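Local atomic coordinates of Polyphosphate:AMP phosphotransferase (Meiothermus ruber H328, PDB entry 5O6M), a protein that uses inorganic polyphosphate as phosphate donor to convert AMP to ADP and ADP to ATP, and also accepts other nucleoside mono- and diphosphates. Residues 75-80 with 237-242. The protein carries 1 engineered substitution. Residues are numbered along the deposited sequence; the frame is centred on the assembly and turned at random.
Sequences RVVFDG and WLVSHI. With PO4 (phosphate ion), chain B.
V77, in the last turn of helix 70-77, points its CB at helix 232-249; its CG2 meets V239 and both methyls lie near the S240 hydroxyl. The two valines meet at about a right angle: CG2 of V77 reaches CG1 of V239 at 4.1 Å, a single methyl-to-methyl touch. S240 enters alongside, its OG lying 3.8 Å from V77 CG1 and nearly as close to CG2, so the hydroxyl faces the fork of the valine. With OG set beside its own backbone N (chi1 -60°), that hydroxyl is hydrogen-bonded to the carbonyl O of N236 one turn back, which satisfies it in apolar surroundings. The two helices flank the parallel five-stranded sheet of a P-loop NTPase-type PPK2 domain; V239 also rests on F166 and L168 of strand 161-169, while S240 touches L36 of helix 29-53. The same V77 CG1 also sits 3.7 Å above the plane of the F78 ring, nearer its edge than its centre; F78 is the first residue to leave helical geometry. R75, its chain bent at chi3, turns toward a second subunit, its NE in a salt bridge with E48 of that chain.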
ATOM      1  N   ARG D  75      23.494  11.116  -1.152  0.55 54.09           N
ATOM      2  CA  ARG D  75      24.139  11.113  -2.460  0.55 54.68           C
ATOM      3  C   ARG D  75      25.570  10.602  -2.364  0.55 53.33           C
ATOM      4  O   ARG D  75      25.996   9.758  -3.161  0.55 54.95           O
ATOM      5  CB  ARG D  75      24.103  12.521  -3.060  0.55 51.39           C
ATOM      6  CG  ARG D  75      24.586  12.594  -4.501  0.55 54.71           C
ATOM      7  CD  ARG D  75      24.584  14.025  -5.037  0.55 53.83           C
ATOM      8  NE  ARG D  75      23.256  14.634  -5.007  0.55 60.05           N
ATOM      9  CZ  ARG D  75      22.917  15.657  -4.228  0.55 62.90           C
ATOM     10  NH1 ARG D  75      23.815  16.199  -3.415  0.55 54.33           N
ATOM     11  NH2 ARG D  75      21.682  16.143  -4.269  0.55 53.96           N
ATOM     12  N   VAL D  76      26.324  11.091  -1.382  1.00 56.27           N
ATOM     13  CA  VAL D  76      27.744  10.762  -1.295  1.00 49.86           C
ATOM     14  C   VAL D  76      27.961   9.418  -0.613  1.00 55.36           C
ATOM     15  O   VAL D  76      28.659   8.546  -1.143  1.00 56.29           O
ATOM     16  CB  VAL D  76      28.506  11.887  -0.571  1.00 53.51           C
ATOM     17  CG1 VAL D  76      29.949  11.481  -0.333  1.00 48.08           C
ATOM     18  CG2 VAL D  76      28.437  13.178  -1.378  1.00 50.30           C
ATOM     19  N   VAL D  77      27.348   9.212   0.556  1.00 54.21           N
ATOM     20  CA  VAL D  77      27.663   8.024   1.345  1.00 45.43           C
ATOM     21  C   VAL D  77      27.326   6.759   0.570  1.00 53.71           C
ATOM     22  O   VAL D  77      28.072   5.772   0.609  1.00 61.15           O
ATOM     23  CB  VAL D  77      26.924   8.065   2.695  1.00 51.55           C
ATOM     24  CG1 VAL D  77      27.060   6.729   3.412  1.00 49.19           C
ATOM     25  CG2 VAL D  77      27.441   9.207   3.557  1.00 48.08           C
ATOM     26  N   PHE D  78      26.212   6.773  -0.163  1.00 58.01           N
ATOM     27  CA  PHE D  78      25.731   5.594  -0.870  1.00 58.29           C
ATOM     28  C   PHE D  78      26.017   5.649  -2.366  1.00 52.32           C
ATOM     29  O   PHE D  78      25.422   4.885  -3.134  1.00 49.54           O
ATOM     30  CB  PHE D  78      24.238   5.402  -0.613  1.00 49.98           C
ATOM     31  CG  PHE D  78      23.895   5.245   0.839  1.00 55.11           C
ATOM     32  CD1 PHE D  78      23.818   3.985   1.412  1.00 61.79           C
ATOM     33  CD2 PHE D  78      23.661   6.354   1.634  1.00 48.99           C
ATOM     34  CE1 PHE D  78      23.501   3.831   2.751  1.00 54.17           C
ATOM     35  CE2 PHE D  78      23.347   6.207   2.974  1.00 60.57           C
ATOM     36  CZ  PHE D  78      23.265   4.943   3.532  1.00 52.91           C
ATOM     37  N   ASP D  79      26.926   6.522  -2.792  1.00 60.52           N
ATOM     38  CA  ASP D  79      27.341   6.548  -4.188  1.00 51.14           C
ATOM     39  C   ASP D  79      27.884   5.182  -4.578  1.00 47.33           C
ATOM     40  O   ASP D  79      28.783   4.651  -3.921  1.00 55.59           O
ATOM     41  CB  ASP D  79      28.405   7.627  -4.391  1.00 57.22           C
ATOM     42  CG  ASP D  79      28.798   7.800  -5.852  1.00 66.48           C
ATOM     43  OD1 ASP D  79      28.173   8.642  -6.532  1.00 68.46           O
ATOM     44  OD2 ASP D  79      29.731   7.106  -6.317  1.00 62.46           O
ATOM     45  N   GLY D  80      27.322   4.603  -5.634  1.00 47.91           N
ATOM     46  CA  GLY D  80      27.777   3.322  -6.129  1.00 50.44           C
ATOM     47  C   GLY D  80      27.137   2.103  -5.486  1.00 48.93           C
ATOM     48  O   GLY D  80      27.461   0.978  -5.881  1.00 56.39           O
ATOM     49  N   TRP D 237      32.576  11.019   5.762  1.00 60.03           N
ATOM     50  CA  TRP D 237      33.492   9.987   6.244  1.00 60.33           C
ATOM     51  C   TRP D 237      32.972   9.341   7.523  1.00 54.15           C
ATOM     52  O   TRP D 237      32.983   8.113   7.662  1.00 58.35           O
ATOM     53  CB  TRP D 237      34.889  10.562   6.489  1.00 61.97           C
ATOM     54  CG  TRP D 237      35.788   9.550   7.152  1.00 58.28           C
ATOM     55  CD1 TRP D 237      36.505   8.563   6.533  1.00 61.42           C
ATOM     56  CD2 TRP D 237      36.013   9.384   8.558  1.00 55.28           C
ATOM     57  NE1 TRP D 237      37.183   7.812   7.464  1.00 53.17           N
ATOM     58  CE2 TRP D 237      36.896   8.293   8.715  1.00 67.89           C
ATOM     59  CE3 TRP D 237      35.563  10.056   9.699  1.00 57.34           C
ATOM     60  CZ2 TRP D 237      37.337   7.863   9.966  1.00 67.59           C
ATOM     61  CZ3 TRP D 237      36.003   9.625  10.942  1.00 59.71           C
ATOM     62  CH2 TRP D 237      36.882   8.539  11.063  1.00 54.98           C
ATOM     63  N   LEU D 238      32.523  10.158   8.481  1.00 55.00           N
ATOM     64  CA  LEU D 238      32.116   9.623   9.776  1.00 60.96           C
ATOM     65  C   LEU D 238      30.879   8.744   9.646  1.00 56.58           C
ATOM     66  O   LEU D 238      30.829   7.640  10.202  1.00 53.23           O
ATOM     67  CB  LEU D 238      31.868  10.762  10.766  1.00 55.96           C
ATOM     68  CG  LEU D 238      31.507  10.306  12.180  1.00 57.81           C
ATOM     69  CD1 LEU D 238      32.541   9.321  12.708  1.00 47.18           C
ATOM     70  CD2 LEU D 238      31.372  11.498  13.110  1.00 56.06           C
ATOM     71  N   VAL D 239      29.871   9.211   8.906  1.00 52.48           N
ATOM     72  CA  VAL D 239      28.686   8.388   8.689  1.00 49.26           C
ATOM     73  C   VAL D 239      29.077   7.081   8.016  1.00 50.54           C
ATOM     74  O   VAL D 239      28.592   6.005   8.384  1.00 50.77           O
ATOM     75  CB  VAL D 239      27.630   9.156   7.874  1.00 49.63           C
ATOM     76  CG1 VAL D 239      26.532   8.210   7.414  1.00 46.98           C
ATOM     77  CG2 VAL D 239      27.038  10.287   8.708  1.00 45.19           C
ATOM     78  N   SER D 240      29.957   7.152   7.016  1.00 58.40           N
ATOM     79  CA  SER D 240      30.401   5.940   6.335  1.00 56.54           C
ATOM     80  C   SER D 240      31.072   4.972   7.302  1.00 53.74           C
ATOM     81  O   SER D 240      30.793   3.767   7.282  1.00 49.39           O
ATOM     82  CB  SER D 240      31.351   6.301   5.195  1.00 51.63           C
ATOM     83  OG  SER D 240      30.707   7.131   4.247  1.00 66.49           O
ATOM     84  N   HIS D 241      31.955   5.479   8.166  1.00 54.94           N
ATOM     85  CA  HIS D 241      32.656   4.596   9.095  1.00 58.76           C
ATOM     86  C   HIS D 241      31.681   3.895  10.028  1.00 57.26           C
ATOM     87  O   HIS D 241      31.728   2.669  10.192  1.00 60.17           O
ATOM     88  CB  HIS D 241      33.695   5.373   9.903  1.00 58.04           C
ATOM     89  CG  HIS D 241      34.345   4.551  10.973  1.00 69.88           C
ATOM     90  ND1 HIS D 241      35.326   3.621  10.704  1.00 74.74           N
ATOM     91  CD2 HIS D 241      34.145   4.510  12.312  1.00 75.19           C
ATOM     92  CE1 HIS D 241      35.703   3.044  11.830  1.00 79.18           C
ATOM     93  NE2 HIS D 241      35.003   3.567  12.821  1.00 71.47           N
ATOM     94  N   ILE D 242      30.780   4.658  10.645  1.00 57.82           N
ATOM     95  CA  ILE D 242      29.826   4.065  11.573  1.00 50.32           C
ATOM     96  C   ILE D 242      28.981   3.015  10.865  1.00 52.50           C
ATOM     97  O   ILE D 242      28.781   1.908  11.378  1.00 50.65           O
ATOM     98  CB  ILE D 242      28.966   5.168  12.219  1.00 60.25           C
ATOM     99  CG1 ILE D 242      29.845   6.054  13.113  1.00 54.91           C
ATOM    100  CG2 ILE D 242      27.795   4.572  12.990  1.00 56.37           C
ATOM    101  CD1 ILE D 242      29.228   7.380  13.491  1.00 55.27           C
TER
HETATM  102  P   PO4 B1004      22.608  19.848  -2.167  1.00114.32           P
HETATM  103  O1  PO4 B1004      24.024  19.350  -2.308  1.00 93.50           O
HETATM  104  O2  PO4 B1004      22.618  21.333  -1.881  1.00 96.69           O
HETATM  105  O3  PO4 B1004      21.872  19.585  -3.462  1.00 83.54           O
HETATM  106  O4  PO4 B1004      21.937  19.121  -1.026  1.00 89.59           O